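Lysine cyclodeaminase (Streptomyces pristinaespiralis, PDB 5YU3) probably catalyses the NAD-dependent cyclisation of L-lysine to L-pipecolic acid with loss of ammonia, and also recognises L-ornithine and L-2,4-diaminobutyric acid. Local coordinates at residues A[165-170]-A[195-200]; A[142-147]-A[203-208]; A[41-46]-A[304-309]; A[33-38]-A[278-283]. All blocks are in the same frame, centred on the assembly; numbering follows the deposited sequence.

Contact 1: residues A[165-170]-A[195-200]; sequences RALVWD and PARIAA. With NAD (nicotinamide-adenine-dinucleotide), chain F.
W169 and P195 meet in a CH-pi contact: CD of P195 lies 3.6 Å from the centroid of the five-membered ring of W169, 9° off the ring normal and therefore over its face. Beside it, CG of P195 comes within 3.4 Å of W169 CD1. The indole reaches this place because CG is anti to the backbone N of W169 (chi1 -173°). Further apolar contacts run through I198, whose CD1 touches W169 CB at 3.8 Å and L167 O at 3.5 Å. With an alanine in place of W169, the proline ring would probably lose its aromatic partner, leaving a gap at the first turn of the helix and R176 without its cation-pi ring.

The charged contacts lie at the other end. NH1 of R165 and NH2 of R197 are 3.5 Å apart, two donors that do not bond, with their guanidinium planes turned 68° against each other. The like charges are probably offset by E201, salt-bridged to both arginines, and E191, salt-bridged to R197. L167 packs against both groups, its CD2 over a face of the R197 guanidinium at 4.0 Å from NH1, its CD1 over the centre of the R165 group.

Just beyond the strand, D170 grips the adenosine ribose of NAD with both carboxylate oxygens: O2B donates to OD1 of D170 at 2.6 Å, and O3B to OD2 at 2.7 Å. An acidic residue after the second strand, holding the ribose diol, is the hallmark of NAD-binding Rossmann folds, and helix 195-201 is a crossover helix packed on that fold's parallel sheet.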
# COMPACT_ATOMS: atom_id res chain seq x y z
N ARG A 165 30.49 19.71 17.46
CA ARG A 165 29.57 19.66 18.59
C ARG A 165 28.14 19.72 18.08
O ARG A 165 27.87 20.19 16.97
CB ARG A 165 29.83 20.80 19.59
CG ARG A 165 29.48 22.16 19.06
CD ARG A 165 29.67 23.22 20.14
NE ARG A 165 29.33 24.55 19.65
CZ ARG A 165 29.03 25.58 20.43
NH1 ARG A 165 29.02 25.42 21.75
NH2 ARG A 165 28.72 26.75 19.90
N ALA A 166 27.24 19.21 18.91
CA ALA A 166 25.81 19.24 18.65
C ALA A 166 25.11 19.86 19.85
O ALA A 166 25.28 19.39 20.98
CB ALA A 166 25.27 17.83 18.38
N LEU A 167 24.36 20.93 19.61
CA LEU A 167 23.50 21.57 20.61
C LEU A 167 22.08 21.07 20.39
O LEU A 167 21.54 21.22 19.29
CB LEU A 167 23.56 23.09 20.45
CG LEU A 167 24.92 23.79 20.50
CD1 LEU A 167 24.74 25.29 20.28
CD2 LEU A 167 25.61 23.53 21.84
N VAL A 168 21.48 20.47 21.43
CA VAL A 168 20.28 19.67 21.21
C VAL A 168 19.18 20.03 22.21
O VAL A 168 19.44 20.38 23.37
CB VAL A 168 20.59 18.15 21.27
CG1 VAL A 168 21.78 17.83 20.39
CG2 VAL A 168 20.84 17.68 22.69
N TRP A 169 17.93 19.94 21.74
CA TRP A 169 16.77 20.20 22.58
C TRP A 169 15.66 19.21 22.25
O TRP A 169 15.50 18.80 21.10
CB TRP A 169 16.24 21.63 22.39
CG TRP A 169 15.17 21.98 23.36
CD1 TRP A 169 13.84 22.16 23.09
CD2 TRP A 169 15.33 22.19 24.76
NE1 TRP A 169 13.16 22.47 24.24
CE2 TRP A 169 14.05 22.49 25.29
CE3 TRP A 169 16.43 22.16 25.63
CZ2 TRP A 169 13.85 22.77 26.64
CZ3 TRP A 169 16.22 22.42 26.97
CH2 TRP A 169 14.94 22.72 27.46
N ASP A 170 14.92 18.84 23.29
CA ASP A 170 13.68 18.09 23.18
C ASP A 170 12.75 18.62 24.26
O ASP A 170 13.21 19.06 25.32
CB ASP A 170 13.92 16.58 23.35
CG ASP A 170 12.80 15.71 22.78
OD1 ASP A 170 11.71 15.67 23.39
OD2 ASP A 170 13.05 15.03 21.75
N PRO A 195 16.15 26.15 22.49
CA PRO A 195 16.04 26.45 21.05
C PRO A 195 16.58 27.81 20.64
O PRO A 195 17.17 27.93 19.56
CB PRO A 195 14.54 26.32 20.79
CG PRO A 195 14.03 25.41 22.01
CD PRO A 195 14.85 25.61 23.01
N ALA A 196 16.41 28.84 21.47
CA ALA A 196 16.94 30.15 21.09
C ALA A 196 18.46 30.13 20.99
O ALA A 196 19.04 30.76 20.10
CB ALA A 196 16.47 31.22 22.09
N ARG A 197 19.12 29.37 21.88
CA ARG A 197 20.57 29.26 21.79
C ARG A 197 20.98 28.47 20.55
O ARG A 197 21.96 28.82 19.88
CB ARG A 197 21.14 28.60 23.05
CG ARG A 197 22.63 28.32 22.94
CD ARG A 197 23.34 28.06 24.27
NE ARG A 197 24.77 27.91 24.00
CZ ARG A 197 25.51 26.86 24.34
NH1 ARG A 197 24.98 25.85 25.02
NH2 ARG A 197 26.80 26.83 24.02
N ILE A 198 20.23 27.42 20.23
CA ILE A 198 20.52 26.64 19.03
C ILE A 198 20.39 27.51 17.79
O ILE A 198 21.25 27.48 16.90
CB ILE A 198 19.58 25.41 18.97
CG1 ILE A 198 19.91 24.44 20.12
CG2 ILE A 198 19.69 24.71 17.61
CD1 ILE A 198 18.88 23.32 20.29
N ALA A 199 19.32 28.31 17.72
CA ALA A 199 19.14 29.23 16.59
C ALA A 199 20.31 30.19 16.45
O ALA A 199 20.80 30.43 15.35
CB ALA A 199 17.82 29.99 16.75
N ALA A 200 20.81 30.72 17.58
CA ALA A 200 21.88 31.71 17.51
C ALA A 200 23.23 31.10 17.14
O ALA A 200 24.04 31.77 16.49
CB ALA A 200 22.00 32.44 18.85
PA NAD F . 10.41 10.14 17.78
O1A NAD F . 9.11 9.98 18.51
O2A NAD F . 11.50 9.10 17.93
O5B NAD F . 11.08 11.53 18.24
C5B NAD F . 10.33 12.75 18.14
C4B NAD F . 10.81 13.64 19.27
O4B NAD F . 10.24 14.94 19.13
C3B NAD F . 10.34 13.12 20.64
O3B NAD F . 11.48 12.86 21.49
C2B NAD F . 9.49 14.26 21.19
O2B NAD F . 9.61 14.44 22.59
C1B NAD F . 10.05 15.45 20.44
N9A NAD F . 9.19 16.65 20.37
C8A NAD F . 7.84 16.71 20.24
N7A NAD F . 7.44 18.02 20.18
C5A NAD F . 8.55 18.79 20.26
C6A NAD F . 8.87 20.23 20.27
N6A NAD F . 7.89 21.16 20.16
N1A NAD F . 10.17 20.59 20.36
C2A NAD F . 11.17 19.70 20.47
N3A NAD F . 10.96 18.37 20.49
C4A NAD F . 9.70 17.88 20.38
O3 NAD F . 10.04 10.31 16.20
PN NAD F . 11.06 10.32 14.97
O1N NAD F . 12.34 11.00 15.40
O2N NAD F . 11.09 8.93 14.37
O5D NAD F . 10.28 11.25 13.90
C5D NAD F . 10.23 12.67 14.08
C4D NAD F . 9.52 13.29 12.88
O4D NAD F . 10.20 12.96 11.68
C3D NAD F . 8.10 12.76 12.72
O3D NAD F . 7.25 13.83 12.26
C2D NAD F . 8.24 11.75 11.60
O2D NAD F . 7.00 11.47 10.94
C1D NAD F . 9.25 12.47 10.73
N1N NAD F . 9.92 11.64 9.74
C2N NAD F . 10.26 12.21 8.58
C3N NAD F . 10.90 11.48 7.58
C7N NAD F . 11.28 12.17 6.32
O7N NAD F . 11.63 11.52 5.35
N7N NAD F . 11.27 13.51 6.29
C4N NAD F . 11.23 10.14 7.81
C5N NAD F . 10.89 9.59 9.04
C6N NAD F . 10.23 10.36 10.00

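Contact 2: residues A[142-147]-A[203-208]; sequences GLIGTG and DVISTA. With NAD (nicotinamide-adenine-dinucleotide), chain F.
S206 O is approached by several groups at once. I144 N donates to it at 3.1 Å, the CA-H of L143 points at it with CA 3.4 Å away, and a water that also reaches G145 O has it among its possible acceptors. The bonds on either side follow the parallel pattern: G142 N to V204 O at 2.8 Å, S206 N to G142 O, and A208 N to I144 O at 2.9 Å.

These strands are the first and fourth of the Rossmann sheet, and NAD lies at their C-terminal ends, where strand 140-144 runs into the glycine-rich turn, a GxGxxA-type sequence that includes G145 and G147. A side chain on G145 would run into A208 O, and one on G147 into the ester oxygen O5B of NAD, between the adenosine ribose and its phosphate. A second water bridges protein and cofactor, accepting from G147 N at 2.9 Å and donating to A208 O at 2.8 Å and to the phosphate oxygen O1N of NAD at 2.7 Å.

On one face of the sheet, I144 and T207 run alongside each other in the same direction. T207 turns OG1 between its backbone N and carbonyl carbon (chi1 64°), which lays CG2 against I144 CB and CG1 and leaves the hydroxyl to bond E242. The other branch of I144, CG2, meets the adenine of NAD at C2A, 3.7 Å away. On the opposite face L143 CD2 packs against S206 CB beneath helix 148-160, while S206 OG bonds Q153 and N231.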
# COMPACT_ATOMS: atom_id res chain seq x y z
N GLY A 142 22.76 21.88 15.25
CA GLY A 142 21.63 22.00 16.16
C GLY A 142 20.61 20.91 15.84
O GLY A 142 20.37 20.60 14.67
N LEU A 143 20.04 20.32 16.90
CA LEU A 143 18.97 19.34 16.75
C LEU A 143 17.81 19.75 17.62
O LEU A 143 17.97 19.91 18.84
CB LEU A 143 19.43 17.92 17.13
CG LEU A 143 20.56 17.31 16.30
CD1 LEU A 143 21.01 15.98 16.90
CD2 LEU A 143 20.18 17.13 14.81
N ILE A 144 16.63 19.94 17.02
CA ILE A 144 15.39 20.13 17.76
C ILE A 144 14.57 18.87 17.59
O ILE A 144 14.20 18.51 16.46
CB ILE A 144 14.60 21.36 17.28
CG1 ILE A 144 15.51 22.59 17.16
CG2 ILE A 144 13.42 21.60 18.22
CD1 ILE A 144 15.88 23.17 18.48
N GLY A 145 14.27 18.20 18.71
CA GLY A 145 13.81 16.83 18.66
C GLY A 145 14.99 15.87 18.72
O GLY A 145 15.84 15.87 17.83
N THR A 146 15.09 15.10 19.80
CA THR A 146 16.18 14.15 19.95
C THR A 146 15.62 12.75 20.12
O THR A 146 15.98 12.03 21.06
CB THR A 146 17.10 14.52 21.13
OG1 THR A 146 16.36 14.50 22.35
CG2 THR A 146 17.70 15.91 20.92
N GLY A 147 14.72 12.37 19.23
CA GLY A 147 14.21 11.01 19.17
C GLY A 147 14.99 10.17 18.19
O GLY A 147 16.21 10.30 18.05
N ASP A 203 25.49 26.17 12.91
CA ASP A 203 25.75 26.32 11.48
C ASP A 203 24.76 25.56 10.62
O ASP A 203 24.44 25.98 9.50
CB ASP A 203 27.16 25.83 11.15
CG ASP A 203 28.24 26.58 11.90
OD1 ASP A 203 28.27 27.82 11.79
OD2 ASP A 203 29.04 25.92 12.61
N VAL A 204 24.28 24.42 11.12
CA VAL A 204 23.27 23.62 10.43
C VAL A 204 22.33 23.09 11.51
O VAL A 204 22.77 22.81 12.63
CB VAL A 204 23.93 22.50 9.60
CG1 VAL A 204 24.97 21.77 10.43
CG2 VAL A 204 22.89 21.53 9.04
N ILE A 205 21.04 23.01 11.21
CA ILE A 205 20.05 22.52 12.16
C ILE A 205 19.23 21.45 11.46
O ILE A 205 18.92 21.58 10.27
CB ILE A 205 19.13 23.65 12.67
CG1 ILE A 205 19.92 24.64 13.54
CG2 ILE A 205 17.92 23.10 13.46
CD1 ILE A 205 19.16 25.93 13.88
N SER A 206 18.87 20.39 12.19
CA SER A 206 17.80 19.48 11.78
C SER A 206 16.68 19.55 12.81
O SER A 206 16.93 19.40 14.01
CB SER A 206 18.29 18.02 11.64
OG SER A 206 19.15 17.88 10.53
N THR A 207 15.45 19.78 12.35
CA THR A 207 14.27 19.66 13.19
C THR A 207 13.58 18.35 12.85
O THR A 207 13.33 18.06 11.68
CB THR A 207 13.31 20.84 13.01
OG1 THR A 207 12.77 20.87 11.68
CG2 THR A 207 14.02 22.17 13.27
N ALA A 208 13.31 17.53 13.88
CA ALA A 208 12.72 16.21 13.66
C ALA A 208 11.94 15.88 14.93
O ALA A 208 12.40 15.13 15.80
CB ALA A 208 13.77 15.15 13.33
PA NAD F . 10.41 10.14 17.78
O1A NAD F . 9.11 9.98 18.51
O2A NAD F . 11.50 9.10 17.93
O5B NAD F . 11.08 11.53 18.24
C5B NAD F . 10.33 12.75 18.14
C4B NAD F . 10.81 13.64 19.27
O4B NAD F . 10.24 14.94 19.13
C3B NAD F . 10.34 13.12 20.64
O3B NAD F . 11.48 12.86 21.49
C2B NAD F . 9.49 14.26 21.19
O2B NAD F . 9.61 14.44 22.59
C1B NAD F . 10.05 15.45 20.44
N9A NAD F . 9.19 16.65 20.37
C8A NAD F . 7.84 16.71 20.24
N7A NAD F . 7.44 18.02 20.18
C5A NAD F . 8.55 18.79 20.26
C6A NAD F . 8.87 20.23 20.27
N6A NAD F . 7.89 21.16 20.16
N1A NAD F . 10.17 20.59 20.36
C2A NAD F . 11.17 19.70 20.47
N3A NAD F . 10.96 18.37 20.49
C4A NAD F . 9.70 17.88 20.38
O3 NAD F . 10.04 10.31 16.20
PN NAD F . 11.06 10.32 14.97
O1N NAD F . 12.34 11.00 15.40
O2N NAD F . 11.09 8.93 14.37
O5D NAD F . 10.28 11.25 13.90
C5D NAD F . 10.23 12.67 14.08
C4D NAD F . 9.52 13.29 12.88
O4D NAD F . 10.20 12.96 11.68
C3D NAD F . 8.10 12.76 12.72
O3D NAD F . 7.25 13.83 12.26
C2D NAD F . 8.24 11.75 11.60
O2D NAD F . 7.00 11.47 10.94
C1D NAD F . 9.25 12.47 10.73
N1N NAD F . 9.92 11.64 9.74
C2N NAD F . 10.26 12.21 8.58
C3N NAD F . 10.90 11.48 7.58
C7N NAD F . 11.28 12.17 6.32
O7N NAD F . 11.63 11.52 5.35
N7N NAD F . 11.27 13.51 6.29
C4N NAD F . 11.23 10.14 7.81
C5N NAD F . 10.89 9.59 9.04
C6N NAD F . 10.23 10.36 10.00
O HOH W 1 16.63 16.50 15.06
O HOH W 2 13.94 12.85 16.47

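Contact 3: residues A[41-46]-A[304-309]; sequences GERHLS and FAFEDA
S46 meets F306 at the first turn of helix 305-321, which follows strand 297-300, the last strand of the parallel Rossmann sheet in chain order. The contact joins the loop after helix 20-39 to the place where the chain leaves that sheet and packs beside strand 60-69. S46 OG accepts the backbone N-H of F306 at 2.9 Å, a bent bond with an N-H...O angle of 134°. The first torsion of S46 (chi1 -44°) keeps OG beside its own backbone N, directed at the helix, where it is also bonded to H67 ND1. An alanine at S46 is likely to leave both the F306 amide and the H67 nitrogen without this partner.

F306 extends its ring along the loop with CG anti to the backbone N (chi1 -179°). The aliphatic part of R43 crosses it at about a right angle, CD lying 3.8 Å from F306 CZ, while the guanidinium goes on to salt bridges with E69 and E37.

F304 directly follows G303, which lines the proline and NAD pockets. S46 OG stands at the edge of its ring, 3.6 Å from CD2. E307 CG lies over one face of the same ring, and the L45 side chain crosses that of F304 at about a right angle, CD2 3.6 Å from F304 CE2.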
# COMPACT_ATOMS: atom_id res chain seq x y z
N GLY A 41 15.99 13.90 -15.68
CA GLY A 41 14.87 13.32 -16.39
C GLY A 41 15.03 11.87 -16.77
O GLY A 41 14.21 11.36 -17.55
N GLU A 42 16.05 11.19 -16.25
CA GLU A 42 16.23 9.76 -16.50
C GLU A 42 15.36 8.90 -15.59
O GLU A 42 15.12 7.73 -15.91
CB GLU A 42 17.70 9.37 -16.32
CG GLU A 42 18.64 10.08 -17.26
CD GLU A 42 20.08 10.02 -16.82
OE1 GLU A 42 20.35 9.46 -15.73
OE2 GLU A 42 20.95 10.53 -17.55
N ARG A 43 14.93 9.44 -14.45
CA ARG A 43 14.02 8.79 -13.53
C ARG A 43 13.01 9.84 -13.09
O ARG A 43 13.13 11.02 -13.40
CB ARG A 43 14.75 8.19 -12.33
CG ARG A 43 15.55 6.95 -12.65
CD ARG A 43 16.26 6.42 -11.42
NE ARG A 43 17.35 5.54 -11.80
CZ ARG A 43 17.21 4.23 -11.99
NH1 ARG A 43 16.03 3.66 -11.82
NH2 ARG A 43 18.26 3.49 -12.34
N HIS A 44 12.01 9.41 -12.33
CA HIS A 44 10.90 10.31 -12.02
C HIS A 44 10.54 10.24 -10.55
O HIS A 44 10.64 9.18 -9.92
CB HIS A 44 9.71 9.99 -12.92
CG HIS A 44 10.06 10.00 -14.38
ND1 HIS A 44 10.25 11.17 -15.08
CD2 HIS A 44 10.33 9.00 -15.24
CE1 HIS A 44 10.59 10.89 -16.33
NE2 HIS A 44 10.65 9.57 -16.45
N LEU A 45 10.11 11.38 -10.01
CA LEU A 45 9.61 11.44 -8.65
C LEU A 45 8.50 10.43 -8.45
O LEU A 45 7.67 10.22 -9.34
CB LEU A 45 9.07 12.84 -8.33
CG LEU A 45 9.99 13.97 -7.88
CD1 LEU A 45 9.13 15.20 -7.61
CD2 LEU A 45 10.79 13.56 -6.64
N SER A 46 8.48 9.82 -7.27
CA SER A 46 7.41 8.91 -6.90
C SER A 46 6.08 9.65 -6.85
O SER A 46 6.04 10.85 -6.56
CB SER A 46 7.71 8.27 -5.54
OG SER A 46 9.08 7.88 -5.50
N PHE A 304 10.23 10.28 0.30
CA PHE A 304 9.42 9.73 -0.78
C PHE A 304 9.97 8.37 -1.16
O PHE A 304 11.13 8.02 -0.87
CB PHE A 304 9.31 10.71 -1.98
CG PHE A 304 10.60 11.04 -2.68
CD1 PHE A 304 11.54 11.90 -2.09
CD2 PHE A 304 10.85 10.57 -3.96
CE1 PHE A 304 12.72 12.23 -2.75
CE2 PHE A 304 12.03 10.89 -4.63
CZ PHE A 304 12.96 11.73 -4.02
N ALA A 305 9.10 7.58 -1.79
CA ALA A 305 9.33 6.14 -1.91
C ALA A 305 10.58 5.79 -2.70
O ALA A 305 11.19 4.74 -2.46
CB ALA A 305 8.09 5.48 -2.54
N PHE A 306 10.98 6.63 -3.66
CA PHE A 306 12.24 6.40 -4.38
C PHE A 306 13.41 6.24 -3.42
O PHE A 306 14.30 5.43 -3.65
CB PHE A 306 12.50 7.56 -5.35
CG PHE A 306 13.76 7.42 -6.18
CD1 PHE A 306 13.92 6.36 -7.06
CD2 PHE A 306 14.77 8.37 -6.09
CE1 PHE A 306 15.07 6.25 -7.84
CE2 PHE A 306 15.91 8.27 -6.86
CZ PHE A 306 16.06 7.20 -7.74
N GLU A 307 13.42 7.03 -2.34
CA GLU A 307 14.51 6.91 -1.37
C GLU A 307 14.49 5.54 -0.70
O GLU A 307 15.55 4.95 -0.46
CB GLU A 307 14.42 8.01 -0.31
CG GLU A 307 14.41 9.43 -0.89
CD GLU A 307 14.17 10.50 0.16
OE1 GLU A 307 13.45 10.23 1.14
OE2 GLU A 307 14.70 11.62 0.00
N ASP A 308 13.30 5.03 -0.40
CA ASP A 308 13.18 3.71 0.21
C ASP A 308 13.59 2.61 -0.76
O ASP A 308 14.22 1.63 -0.36
CB ASP A 308 11.76 3.51 0.70
CG ASP A 308 11.35 4.58 1.68
OD1 ASP A 308 11.97 4.62 2.76
OD2 ASP A 308 10.44 5.38 1.38
N ALA A 309 13.22 2.75 -2.04
CA ALA A 309 13.64 1.77 -3.04
C ALA A 309 15.16 1.74 -3.18
O ALA A 309 15.76 0.67 -3.33
CB ALA A 309 12.99 2.08 -4.39

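Contact 4: residues A[33-38]-A[278-283]; sequences GGLAEI and QLAHLC
A nearly perpendicular helix-helix crossing, at 98°, brings helix 20-39 against the short helix 279-284, with L35 and A280 at its centre. The short axes approach to 6.9 Å, a closeness that the small side chain of A280 permits: its CB lies 3.3 Å from the backbone O of L35 and 3.6 Å from CG2 of I38, filling the space between these two residues.

One turn on, C283 packs beside L35. Its SG, held beside its own backbone N (chi1 -70°), touches L35 CB at 3.7 Å, and its CB comes within 3.8 Å of A36 N. The methyl group of A36 in turn faces C283 O.

Helix 279-284 flanks strand 252-255, an outermost strand of the parallel Rossmann sheet, to which L279 is joined by a backbone hydrogen bond with A255; the crossing thus sets an N-terminal helix against the border of the nucleotide-binding fold. Helix 115-133 completes the apolar cluster, with V128 touching both L35 and C283. Nearby, the branched ends of two leucines meet obliquely, L35 CD1 lying 3.7 Å from L279 CD2.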
# COMPACT_ATOMS: atom_id res chain seq x y z
N GLY A 33 23.29 9.88 -6.43
CA GLY A 33 23.21 9.52 -7.84
C GLY A 33 21.78 9.41 -8.32
O GLY A 33 21.45 9.86 -9.43
N GLY A 34 20.91 8.82 -7.50
CA GLY A 34 19.52 8.66 -7.90
C GLY A 34 18.79 9.98 -8.03
O GLY A 34 18.00 10.17 -8.96
N LEU A 35 19.05 10.91 -7.10
CA LEU A 35 18.45 12.23 -7.19
C LEU A 35 18.92 12.97 -8.45
O LEU A 35 18.12 13.61 -9.14
CB LEU A 35 18.77 13.03 -5.93
CG LEU A 35 17.93 12.66 -4.70
CD1 LEU A 35 18.48 13.29 -3.42
CD2 LEU A 35 16.47 13.07 -4.90
N ALA A 36 20.21 12.86 -8.78
CA ALA A 36 20.70 13.47 -10.01
C ALA A 36 20.03 12.87 -11.24
O ALA A 36 19.71 13.58 -12.20
CB ALA A 36 22.22 13.34 -10.10
N GLU A 37 19.79 11.55 -11.22
CA GLU A 37 19.07 10.91 -12.32
C GLU A 37 17.66 11.49 -12.48
O GLU A 37 17.20 11.72 -13.60
CB GLU A 37 19.03 9.40 -12.11
CG GLU A 37 20.33 8.73 -12.51
CD GLU A 37 20.51 7.33 -11.93
OE1 GLU A 37 19.60 6.83 -11.23
OE2 GLU A 37 21.57 6.72 -12.19
N ILE A 38 16.96 11.73 -11.36
CA ILE A 38 15.67 12.40 -11.45
C ILE A 38 15.83 13.79 -12.04
O ILE A 38 15.07 14.21 -12.92
CB ILE A 38 14.99 12.44 -10.06
CG1 ILE A 38 14.60 11.03 -9.60
CG2 ILE A 38 13.77 13.35 -10.08
CD1 ILE A 38 13.86 11.01 -8.28
N GLN A 278 13.71 21.94 -6.72
CA GLN A 278 13.68 20.76 -5.86
C GLN A 278 15.07 20.14 -5.75
O GLN A 278 15.97 20.39 -6.56
CB GLN A 278 12.69 19.73 -6.41
CG GLN A 278 13.10 19.09 -7.73
CD GLN A 278 12.00 18.21 -8.32
OE1 GLN A 278 12.06 16.98 -8.22
NE2 GLN A 278 11.00 18.84 -8.93
N LEU A 279 15.24 19.29 -4.73
CA LEU A 279 16.56 18.75 -4.42
C LEU A 279 17.15 17.99 -5.60
O LEU A 279 18.35 18.13 -5.90
CB LEU A 279 16.47 17.86 -3.18
CG LEU A 279 17.76 17.16 -2.73
CD1 LEU A 279 18.85 18.17 -2.41
CD2 LEU A 279 17.46 16.29 -1.52
N ALA A 280 16.32 17.21 -6.31
CA ALA A 280 16.82 16.48 -7.48
C ALA A 280 17.46 17.42 -8.49
O ALA A 280 18.49 17.09 -9.10
CB ALA A 280 15.70 15.69 -8.14
N HIS A 281 16.87 18.60 -8.69
CA HIS A 281 17.45 19.52 -9.66
C HIS A 281 18.78 20.07 -9.17
O HIS A 281 19.72 20.23 -9.97
CB HIS A 281 16.48 20.67 -9.98
CG HIS A 281 16.95 21.56 -11.10
ND1 HIS A 281 17.51 22.80 -10.89
CD2 HIS A 281 17.01 21.34 -12.44
CE1 HIS A 281 17.84 23.34 -12.05
NE2 HIS A 281 17.56 22.46 -13.00
N LEU A 282 18.88 20.38 -7.87
CA LEU A 282 20.16 20.80 -7.31
C LEU A 282 21.23 19.73 -7.51
O LEU A 282 22.39 20.04 -7.81
CB LEU A 282 20.01 21.11 -5.82
CG LEU A 282 18.97 22.14 -5.36
CD1 LEU A 282 19.21 22.51 -3.91
CD2 LEU A 282 19.00 23.36 -6.24
N CYS A 283 20.85 18.45 -7.39
CA CYS A 283 21.83 17.38 -7.56
C CYS A 283 22.29 17.26 -9.01
O CYS A 283 23.46 16.98 -9.27
CB CYS A 283 21.24 16.05 -7.08
SG CYS A 283 21.01 15.95 -5.31

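In the fold
Contacts 1 and 2 share the parallel Rossmann sheet, where strands 165-169 and 140-144 are neighbours; W169 O probably bonds G145 N, and I198 packs on I144. Both reach NAD, contact 1 through a carboxylate, contact 2 through glycines and a water. Contact 2 is fully buried and held by backbone bonds, whereas contact 1 is partly buried and mixes aromatic packing with charge. Contacts 3 and 4, with centres about 26 and 24 Å from that of contact 2, form a second cluster. They touch through a probable bond from E42 N to E37 O and the packing of F306 on G34. Contact 3 includes a polar side-chain bond, contact 4 rests on apolar packing, and both are buried.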